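Local coordinates for protein putative gamma-glutamylcyclotransferase PH0828 (Pyrococcus horikoshii, PDB 1V30) that is a putative gamma-glutamylcyclotransferase, an acyltransferase by family, whose function is not confirmed, at residues A[69-83]-A[91-103]. Residues are numbered along the deposited sequence; the frame is centred on the assembly and turned at random.
Sequences FERINEIEIGTGYRL and GKAFLWEWGSKPR
With CG of Trp96 anti to its carbonyl carbon (chi1 -77°) and CG of Asn73 anti to the backbone N (chi1 -150°), the indole and the amide oxygen meet: Trp96 NE1 donates to Asn73 OD1 at 2.9 Å, nearly straight, with the oxygen in the indole plane but the donor tilted from the carbonyl plane. The long indole suits this place because its polar edge meets the amide while its six-membered ring reaches the end of helix 66-72, where Ile72 CG2 lies 3.7 Å from Trp96 CH2. Phe69 lies nearly parallel to that ring but slid aside, and with Phe94 completes an aromatic cluster. Branched Leu83 serves two rings: CD1 makes a CH-pi contact with the Trp96 five-membered ring, while CG packs against Phe94. Were Trp96 an alanine, Asn73 OD1 would probably lose its indole donor and a gap would open between Ile72, Phe69 and Leu83. Trp98 presents its edge to the Tyr81 face, CE3 over the ring centre. Gly80, lacking a side chain, lets Trp98 CZ3 approach its CA to 3.5 Å. Arg82 and Glu97 form a hydrogen-bonded pair of the antiparallel hairpin 81-86/93-98. The loop before it carries Glu76, by similarity the proton acceptor. Tyr81 OH bonds Pro48 O, and its side chain touches Tyr13, which probably binds substrate; Phe69 and Phe94 rest on strand 8-12, and Trp98 on strand 48-51.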
ATOM      1  N   PHE A  69     -14.818   0.151   1.116  1.00 18.72           N
ATOM      2  CA  PHE A  69     -13.922  -0.967   1.384  1.00 18.73           C
ATOM      3  C   PHE A  69     -14.314  -2.200   0.575  1.00 18.37           C
ATOM      4  O   PHE A  69     -13.458  -2.861  -0.012  1.00 18.06           O
ATOM      5  CB  PHE A  69     -13.921  -1.335   2.867  1.00 18.31           C
ATOM      6  CG  PHE A  69     -13.013  -2.487   3.189  1.00 19.77           C
ATOM      7  CD1 PHE A  69     -11.644  -2.291   3.332  1.00 20.79           C
ATOM      8  CD2 PHE A  69     -13.517  -3.779   3.277  1.00 20.11           C
ATOM      9  CE1 PHE A  69     -10.789  -3.367   3.555  1.00 21.05           C
ATOM     10  CE2 PHE A  69     -12.670  -4.863   3.499  1.00 22.17           C
ATOM     11  CZ  PHE A  69     -11.304  -4.655   3.638  1.00 22.04           C
ATOM     12  N   GLU A  70     -15.605  -2.521   0.550  1.00 18.35           N
ATOM     13  CA  GLU A  70     -16.069  -3.682  -0.200  1.00 18.67           C
ATOM     14  C   GLU A  70     -15.780  -3.548  -1.692  1.00 18.49           C
ATOM     15  O   GLU A  70     -15.428  -4.530  -2.350  1.00 18.34           O
ATOM     16  CB  GLU A  70     -17.566  -3.908   0.032  1.00 19.87           C
ATOM     17  CG  GLU A  70     -17.885  -4.407   1.435  1.00 22.36           C
ATOM     18  CD  GLU A  70     -19.355  -4.745   1.630  1.00 23.95           C
ATOM     19  OE1 GLU A  70     -20.097  -4.799   0.629  1.00 27.89           O
ATOM     20  OE2 GLU A  70     -19.763  -4.964   2.788  1.00 28.47           O
ATOM     21  N   ARG A  71     -15.922  -2.338  -2.230  1.00 18.73           N
ATOM     22  CA  ARG A  71     -15.653  -2.117  -3.647  1.00 20.77           C
ATOM     23  C   ARG A  71     -14.189  -2.392  -3.958  1.00 18.77           C
ATOM     24  O   ARG A  71     -13.863  -3.040  -4.953  1.00 19.04           O
ATOM     25  CB  ARG A  71     -15.984  -0.679  -4.056  1.00 23.83           C
ATOM     26  CG  ARG A  71     -17.451  -0.418  -4.343  1.00 27.88           C
ATOM     27  CD  ARG A  71     -17.594   0.582  -5.483  1.00 32.30           C
ATOM     28  NE  ARG A  71     -16.821   1.803  -5.258  1.00 35.26           N
ATOM     29  CZ  ARG A  71     -17.129   2.729  -4.357  1.00 37.27           C
ATOM     30  NH1 ARG A  71     -18.199   2.581  -3.592  1.00 38.61           N
ATOM     31  NH2 ARG A  71     -16.369   3.807  -4.222  1.00 38.37           N
ATOM     32  N   ILE A  72     -13.309  -1.890  -3.099  1.00 18.15           N
ATOM     33  CA  ILE A  72     -11.878  -2.084  -3.283  1.00 17.78           C
ATOM     34  C   ILE A  72     -11.507  -3.557  -3.170  1.00 18.55           C
ATOM     35  O   ILE A  72     -10.741  -4.079  -3.981  1.00 17.36           O
ATOM     36  CB  ILE A  72     -11.074  -1.292  -2.231  1.00 18.33           C
ATOM     37  CG1 ILE A  72     -11.269   0.210  -2.455  1.00 18.78           C
ATOM     38  CG2 ILE A  72      -9.597  -1.674  -2.301  1.00 19.23           C
ATOM     39  CD1 ILE A  72     -10.612   1.081  -1.399  1.00 20.24           C
ATOM     40  N   ASN A  73     -12.067  -4.227  -2.168  1.00 18.50           N
ATOM     41  CA  ASN A  73     -11.766  -5.632  -1.931  1.00 18.91           C
ATOM     42  C   ASN A  73     -12.383  -6.561  -2.977  1.00 20.29           C
ATOM     43  O   ASN A  73     -12.264  -7.784  -2.878  1.00 21.35           O
ATOM     44  CB  ASN A  73     -12.218  -6.020  -0.518  1.00 18.50           C
ATOM     45  CG  ASN A  73     -11.371  -7.127   0.085  1.00 18.00           C
ATOM     46  OD1 ASN A  73     -10.175  -7.235  -0.198  1.00 17.44           O
ATOM     47  ND2 ASN A  73     -11.980  -7.944   0.935  1.00 19.26           N
ATOM     48  N   GLU A  74     -13.037  -5.971  -3.974  1.00 20.67           N
ATOM     49  CA  GLU A  74     -13.652  -6.720  -5.067  1.00 23.42           C
ATOM     50  C   GLU A  74     -12.827  -6.556  -6.345  1.00 22.71           C
ATOM     51  O   GLU A  74     -12.963  -7.346  -7.282  1.00 26.52           O
ATOM     52  CB  GLU A  74     -15.079  -6.227  -5.334  1.00 24.95           C
ATOM     53  CG  GLU A  74     -16.160  -6.937  -4.543  1.00 29.03           C
ATOM     54  CD  GLU A  74     -17.554  -6.478  -4.937  1.00 29.01           C
ATOM     55  OE1 GLU A  74     -18.540  -7.068  -4.447  1.00 32.06           O
ATOM     56  OE2 GLU A  74     -17.662  -5.522  -5.733  1.00 32.03           O
ATOM     57  N   ILE A  75     -11.982  -5.528  -6.380  1.00 22.95           N
ATOM     58  CA  ILE A  75     -11.140  -5.257  -7.546  1.00 22.51           C
ATOM     59  C   ILE A  75     -10.369  -6.513  -7.957  1.00 21.95           C
ATOM     60  O   ILE A  75      -9.751  -7.180  -7.125  1.00 20.36           O
ATOM     61  CB  ILE A  75     -10.142  -4.103  -7.257  1.00 21.21           C
ATOM     62  CG1 ILE A  75     -10.913  -2.843  -6.844  1.00 23.74           C
ATOM     63  CG2 ILE A  75      -9.304  -3.808  -8.498  1.00 23.80           C
ATOM     64  CD1 ILE A  75     -10.038  -1.670  -6.449  1.00 25.93           C
ATOM     65  N   GLU A  76     -10.410  -6.831  -9.246  1.00 21.03           N
ATOM     66  CA  GLU A  76      -9.744  -8.012  -9.776  1.00 20.44           C
ATOM     67  C   GLU A  76      -8.261  -8.103  -9.412  1.00 18.46           C
ATOM     68  O   GLU A  76      -7.765  -9.172  -9.062  1.00 18.86           O
ATOM     69  CB  GLU A  76      -9.892  -8.045 -11.298  1.00 23.12           C
ATOM     70  CG  GLU A  76      -9.648  -9.406 -11.917  1.00 28.78           C
ATOM     71  CD  GLU A  76     -10.662 -10.439 -11.471  1.00 32.24           C
ATOM     72  OE1 GLU A  76     -10.510 -11.620 -11.842  1.00 34.98           O
ATOM     73  OE2 GLU A  76     -11.615 -10.072 -10.749  1.00 35.83           O
ATOM     74  N   ILE A  77      -7.557  -6.978  -9.486  1.00 16.89           N
ATOM     75  CA  ILE A  77      -6.129  -6.954  -9.194  1.00 18.05           C
ATOM     76  C   ILE A  77      -5.802  -7.367  -7.757  1.00 16.16           C
ATOM     77  O   ILE A  77      -4.654  -7.672  -7.434  1.00 17.39           O
ATOM     78  CB  ILE A  77      -5.532  -5.546  -9.494  1.00 19.81           C
ATOM     79  CG1 ILE A  77      -4.047  -5.672  -9.833  1.00 21.95           C
ATOM     80  CG2 ILE A  77      -5.736  -4.614  -8.314  1.00 21.55           C
ATOM     81  CD1 ILE A  77      -3.787  -6.335 -11.171  1.00 25.09           C
ATOM     82  N   GLY A  78      -6.816  -7.385  -6.897  1.00 15.98           N
ATOM     83  CA  GLY A  78      -6.601  -7.780  -5.517  1.00 16.72           C
ATOM     84  C   GLY A  78      -6.488  -9.287  -5.343  1.00 17.49           C
ATOM     85  O   GLY A  78      -6.233  -9.769  -4.238  1.00 17.49           O
ATOM     86  N   THR A  79      -6.663 -10.020  -6.442  1.00 17.96           N
ATOM     87  CA  THR A  79      -6.607 -11.484  -6.458  1.00 19.44           C
ATOM     88  C   THR A  79      -5.424 -12.105  -5.726  1.00 17.72           C
ATOM     89  O   THR A  79      -5.587 -13.054  -4.956  1.00 16.61           O
ATOM     90  CB  THR A  79      -6.583 -12.020  -7.913  1.00 19.37           C
ATOM     91  OG1 THR A  79      -7.810 -11.692  -8.565  1.00 24.22           O
ATOM     92  CG2 THR A  79      -6.384 -13.532  -7.932  1.00 23.69           C
ATOM     93  N   GLY A  80      -4.234 -11.581  -5.978  1.00 16.16           N
ATOM     94  CA  GLY A  80      -3.045 -12.134  -5.360  1.00 14.23           C
ATOM     95  C   GLY A  80      -2.702 -11.636  -3.970  1.00 12.42           C
ATOM     96  O   GLY A  80      -1.733 -12.103  -3.379  1.00 14.46           O
ATOM     97  N   TYR A  81      -3.486 -10.699  -3.446  1.00 13.44           N
ATOM     98  CA  TYR A  81      -3.235 -10.153  -2.117  1.00 12.89           C
ATOM     99  C   TYR A  81      -4.268 -10.654  -1.111  1.00 13.29           C
ATOM    100  O   TYR A  81      -5.415 -10.905  -1.465  1.00 15.57           O
ATOM    101  CB  TYR A  81      -3.298  -8.618  -2.143  1.00 13.28           C
ATOM    102  CG  TYR A  81      -2.395  -7.934  -3.149  1.00 12.66           C
ATOM    103  CD1 TYR A  81      -2.772  -7.814  -4.488  1.00 13.27           C
ATOM    104  CD2 TYR A  81      -1.185  -7.364  -2.750  1.00 12.30           C
ATOM    105  CE1 TYR A  81      -1.966  -7.130  -5.407  1.00 12.03           C
ATOM    106  CE2 TYR A  81      -0.371  -6.683  -3.662  1.00 11.78           C
ATOM    107  CZ  TYR A  81      -0.770  -6.568  -4.983  1.00 11.53           C
ATOM    108  OH  TYR A  81       0.020  -5.865  -5.872  1.00 12.55           O
ATOM    109  N   ARG A  82      -3.861 -10.804   0.141  1.00 15.04           N
ATOM    110  CA  ARG A  82      -4.797 -11.229   1.167  1.00 16.13           C
ATOM    111  C   ARG A  82      -4.794 -10.184   2.277  1.00 15.71           C
ATOM    112  O   ARG A  82      -3.773  -9.563   2.569  1.00 15.54           O
ATOM    113  CB  ARG A  82      -4.446 -12.633   1.680  1.00 18.34           C
ATOM    114  CG  ARG A  82      -4.749 -13.717   0.645  1.00 18.05           C
ATOM    115  CD  ARG A  82      -4.313 -15.103   1.101  1.00 19.63           C
ATOM    116  NE  ARG A  82      -2.878 -15.157   1.352  1.00 19.63           N
ATOM    117  CZ  ARG A  82      -2.181 -16.279   1.507  1.00 21.21           C
ATOM    118  NH1 ARG A  82      -2.781 -17.461   1.432  1.00 18.63           N
ATOM    119  NH2 ARG A  82      -0.881 -16.220   1.746  1.00 21.49           N
ATOM    120  N   LEU A  83      -5.958  -9.995   2.880  1.00 14.78           N
ATOM    121  CA  LEU A  83      -6.162  -9.000   3.919  1.00 15.30           C
ATOM    122  C   LEU A  83      -5.547  -9.379   5.259  1.00 15.74           C
ATOM    123  O   LEU A  83      -5.813 -10.454   5.790  1.00 16.28           O
ATOM    124  CB  LEU A  83      -7.667  -8.779   4.087  1.00 16.98           C
ATOM    125  CG  LEU A  83      -8.162  -7.497   4.746  1.00 19.41           C
ATOM    126  CD1 LEU A  83      -7.890  -6.314   3.822  1.00 17.04           C
ATOM    127  CD2 LEU A  83      -9.653  -7.615   5.019  1.00 22.02           C
ATOM    128  N   GLY A  91      -4.119   3.508  15.076  1.00 18.08           N
ATOM    129  CA  GLY A  91      -4.890   2.343  15.474  1.00 17.30           C
ATOM    130  C   GLY A  91      -4.748   1.220  14.461  1.00 17.71           C
ATOM    131  O   GLY A  91      -4.107   1.385  13.421  1.00 17.77           O
ATOM    132  N   LYS A  92      -5.335   0.068  14.762  1.00 16.30           N
ATOM    133  CA  LYS A  92      -5.262  -1.074  13.859  1.00 16.90           C
ATOM    134  C   LYS A  92      -5.881  -0.751  12.504  1.00 14.99           C
ATOM    135  O   LYS A  92      -6.880  -0.036  12.413  1.00 16.28           O
ATOM    136  CB  LYS A  92      -5.975  -2.277  14.480  1.00 17.83           C
ATOM    137  CG  LYS A  92      -5.207  -2.944  15.609  1.00 24.81           C
ATOM    138  CD  LYS A  92      -3.970  -3.660  15.087  1.00 26.57           C
ATOM    139  CE  LYS A  92      -3.245  -4.395  16.206  1.00 29.11           C
ATOM    140  NZ  LYS A  92      -2.056  -5.141  15.705  1.00 31.00           N
ATOM    141  N   ALA A  93      -5.273  -1.285  11.449  1.00 15.07           N
ATOM    142  CA  ALA A  93      -5.757  -1.061  10.093  1.00 13.78           C
ATOM    143  C   ALA A  93      -5.565  -2.314   9.252  1.00 14.99           C
ATOM    144  O   ALA A  93      -4.760  -3.184   9.594  1.00 15.66           O
ATOM    145  CB  ALA A  93      -5.003   0.113   9.455  1.00 14.48           C
ATOM    146  N   PHE A  94      -6.320  -2.405   8.164  1.00 13.70           N
ATOM    147  CA  PHE A  94      -6.197  -3.532   7.253  1.00 14.27           C
ATOM    148  C   PHE A  94      -5.193  -3.164   6.169  1.00 14.38           C
ATOM    149  O   PHE A  94      -5.093  -2.001   5.762  1.00 16.18           O
ATOM    150  CB  PHE A  94      -7.544  -3.870   6.612  1.00 15.34           C
ATOM    151  CG  PHE A  94      -8.521  -4.488   7.561  1.00 15.06           C
ATOM    152  CD1 PHE A  94      -9.491  -3.714   8.185  1.00 15.95           C
ATOM    153  CD2 PHE A  94      -8.454  -5.844   7.850  1.00 16.77           C
ATOM    154  CE1 PHE A  94     -10.389  -4.286   9.087  1.00 16.99           C
ATOM    155  CE2 PHE A  94      -9.344  -6.425   8.750  1.00 17.45           C
ATOM    156  CZ  PHE A  94     -10.313  -5.644   9.368  1.00 18.68           C
ATOM    157  N   LEU A  95      -4.459  -4.166   5.706  1.00 14.05           N
ATOM    158  CA  LEU A  95      -3.454  -3.988   4.670  1.00 13.48           C
ATOM    159  C   LEU A  95      -3.532  -5.197   3.751  1.00 14.36           C
ATOM    160  O   LEU A  95      -3.814  -6.308   4.208  1.00 14.56           O
ATOM    161  CB  LEU A  95      -2.068  -3.878   5.312  1.00 14.92           C
ATOM    162  CG  LEU A  95      -0.838  -3.819   4.403  1.00 15.52           C
ATOM    163  CD1 LEU A  95       0.196  -2.882   5.010  1.00 16.48           C
ATOM    164  CD2 LEU A  95      -0.262  -5.213   4.212  1.00 16.36           C
ATOM    165  N   TRP A  96      -3.308  -4.976   2.459  1.00 13.08           N
ATOM    166  CA  TRP A  96      -3.354  -6.047   1.477  1.00 13.60           C
ATOM    167  C   TRP A  96      -1.950  -6.572   1.259  1.00 13.59           C
ATOM    168  O   TRP A  96      -1.137  -5.950   0.576  1.00 13.84           O
ATOM    169  CB  TRP A  96      -3.945  -5.537   0.166  1.00 12.22           C
ATOM    170  CG  TRP A  96      -5.437  -5.393   0.213  1.00 13.95           C
ATOM    171  CD1 TRP A  96      -6.362  -6.368  -0.030  1.00 14.38           C
ATOM    172  CD2 TRP A  96      -6.180  -4.210   0.539  1.00 14.28           C
ATOM    173  NE1 TRP A  96      -7.633  -5.865   0.119  1.00 15.28           N
ATOM    174  CE2 TRP A  96      -7.551  -4.542   0.469  1.00 16.00           C
ATOM    175  CE3 TRP A  96      -5.821  -2.898   0.884  1.00 14.88           C
ATOM    176  CZ2 TRP A  96      -8.563  -3.613   0.729  1.00 17.29           C
ATOM    177  CZ3 TRP A  96      -6.829  -1.973   1.142  1.00 16.81           C
ATOM    178  CH2 TRP A  96      -8.182  -2.335   1.062  1.00 16.75           C
ATOM    179  N   GLU A  97      -1.684  -7.725   1.859  1.00 14.88           N
ATOM    180  CA  GLU A  97      -0.389  -8.380   1.782  1.00 16.38           C
ATOM    181  C   GLU A  97      -0.292  -9.297   0.568  1.00 15.35           C
ATOM    182  O   GLU A  97      -1.198 -10.087   0.303  1.00 17.99           O
ATOM    183  CB  GLU A  97      -0.182  -9.185   3.065  1.00 18.95           C
ATOM    184  CG  GLU A  97       0.989 -10.140   3.058  1.00 21.35           C
ATOM    185  CD  GLU A  97       1.057 -10.931   4.345  1.00 23.08           C
ATOM    186  OE1 GLU A  97       1.370 -10.325   5.389  1.00 24.84           O
ATOM    187  OE2 GLU A  97       0.775 -12.149   4.313  1.00 27.42           O
ATOM    188  N   TRP A  98       0.805  -9.195  -0.177  1.00 15.67           N
ATOM    189  CA  TRP A  98       0.977 -10.055  -1.342  1.00 14.56           C
ATOM    190  C   TRP A  98       1.048 -11.493  -0.818  1.00 15.35           C
ATOM    191  O   TRP A  98       1.813 -11.787   0.102  1.00 16.65           O
ATOM    192  CB  TRP A  98       2.248  -9.671  -2.102  1.00 13.49           C
ATOM    193  CG  TRP A  98       2.521 -10.528  -3.297  1.00 12.47           C
ATOM    194  CD1 TRP A  98       3.621 -11.303  -3.504  1.00 14.21           C
ATOM    195  CD2 TRP A  98       1.693 -10.689  -4.460  1.00 10.78           C
ATOM    196  NE1 TRP A  98       3.536 -11.934  -4.715  1.00 14.05           N
ATOM    197  CE2 TRP A  98       2.364 -11.577  -5.328  1.00 12.38           C
ATOM    198  CE3 TRP A  98       0.453 -10.166  -4.858  1.00 12.85           C
ATOM    199  CZ2 TRP A  98       1.838 -11.959  -6.570  1.00 13.38           C
ATOM    200  CZ3 TRP A  98      -0.070 -10.545  -6.097  1.00 12.87           C
ATOM    201  CH2 TRP A  98       0.625 -11.434  -6.936  1.00 13.08           C
ATOM    202  N   GLY A  99       0.252 -12.379  -1.409  1.00 16.52           N
ATOM    203  CA  GLY A  99       0.196 -13.759  -0.944  1.00 18.54           C
ATOM    204  C   GLY A  99       1.114 -14.807  -1.546  1.00 20.69           C
ATOM    205  O   GLY A  99       0.918 -16.004  -1.314  1.00 23.37           O
ATOM    206  N   SER A 100       2.112 -14.382  -2.311  1.00 21.11           N
ATOM    207  CA  SER A 100       3.049 -15.320  -2.920  1.00 21.84           C
ATOM    208  C   SER A 100       4.453 -14.749  -2.826  1.00 20.99           C
ATOM    209  O   SER A 100       4.672 -13.749  -2.149  1.00 21.20           O
ATOM    210  CB  SER A 100       2.687 -15.554  -4.387  1.00 24.78           C
ATOM    211  OG  SER A 100       1.409 -16.150  -4.503  1.00 27.26           O
ATOM    212  N   LYS A 101       5.405 -15.397  -3.489  1.00 22.40           N
ATOM    213  CA  LYS A 101       6.778 -14.913  -3.490  1.00 22.22           C
ATOM    214  C   LYS A 101       6.742 -13.549  -4.167  1.00 20.47           C
ATOM    215  O   LYS A 101       6.034 -13.366  -5.155  1.00 19.49           O
ATOM    216  CB  LYS A 101       7.681 -15.836  -4.311  1.00 24.81           C
ATOM    217  CG  LYS A 101       8.003 -17.186  -3.693  1.00 27.92           C
ATOM    218  CD  LYS A 101       8.786 -18.028  -4.696  1.00 31.96           C
ATOM    219  CE  LYS A 101       9.797 -18.943  -4.021  1.00 34.32           C
ATOM    220  NZ  LYS A 101       9.171 -19.896  -3.066  1.00 36.10           N
ATOM    221  N   PRO A 102       7.493 -12.574  -3.644  1.00 19.37           N
ATOM    222  CA  PRO A 102       7.464 -11.262  -4.293  1.00 18.73           C
ATOM    223  C   PRO A 102       8.199 -11.309  -5.629  1.00 18.32           C
ATOM    224  O   PRO A 102       9.035 -12.189  -5.854  1.00 18.38           O
ATOM    225  CB  PRO A 102       8.167 -10.368  -3.279  1.00 19.22           C
ATOM    226  CG  PRO A 102       9.185 -11.297  -2.685  1.00 19.57           C
ATOM    227  CD  PRO A 102       8.378 -12.562  -2.464  1.00 20.04           C
ATOM    228  N   ARG A 103       7.879 -10.369  -6.511  1.00 16.16           N
ATOM    229  CA  ARG A 103       8.516 -10.282  -7.820  1.00 15.53           C
ATOM    230  C   ARG A 103       9.084  -8.880  -8.016  1.00 15.15           C
ATOM    231  O   ARG A 103       8.588  -7.909  -7.430  1.00 15.91           O
ATOM    232  CB  ARG A 103       7.506 -10.577  -8.938  1.00 15.18           C
ATOM    233  CG  ARG A 103       6.927 -11.989  -8.911  1.00 14.63           C
ATOM    234  CD  ARG A 103       5.925 -12.202 -10.039  1.00 16.45           C
ATOM    235  NE  ARG A 103       6.516 -11.957 -11.353  1.00 16.75           N
ATOM    236  CZ  ARG A 103       7.132 -12.870 -12.099  1.00 18.98           C
ATOM    237  NH1 ARG A 103       7.246 -14.123 -11.675  1.00 21.41           N
ATOM    238  NH2 ARG A 103       7.642 -12.525 -13.274  1.00 19.72           N
TER
HETATM  239  O   HOH W   1      -0.510 -14.295  -4.643  1.00 20.41           O
HETATM  240  O   HOH W   2       0.965 -18.384   0.207  1.00 28.79           O
HETATM  241  O   HOH W   3       1.062 -14.708   3.066  1.00 36.77           O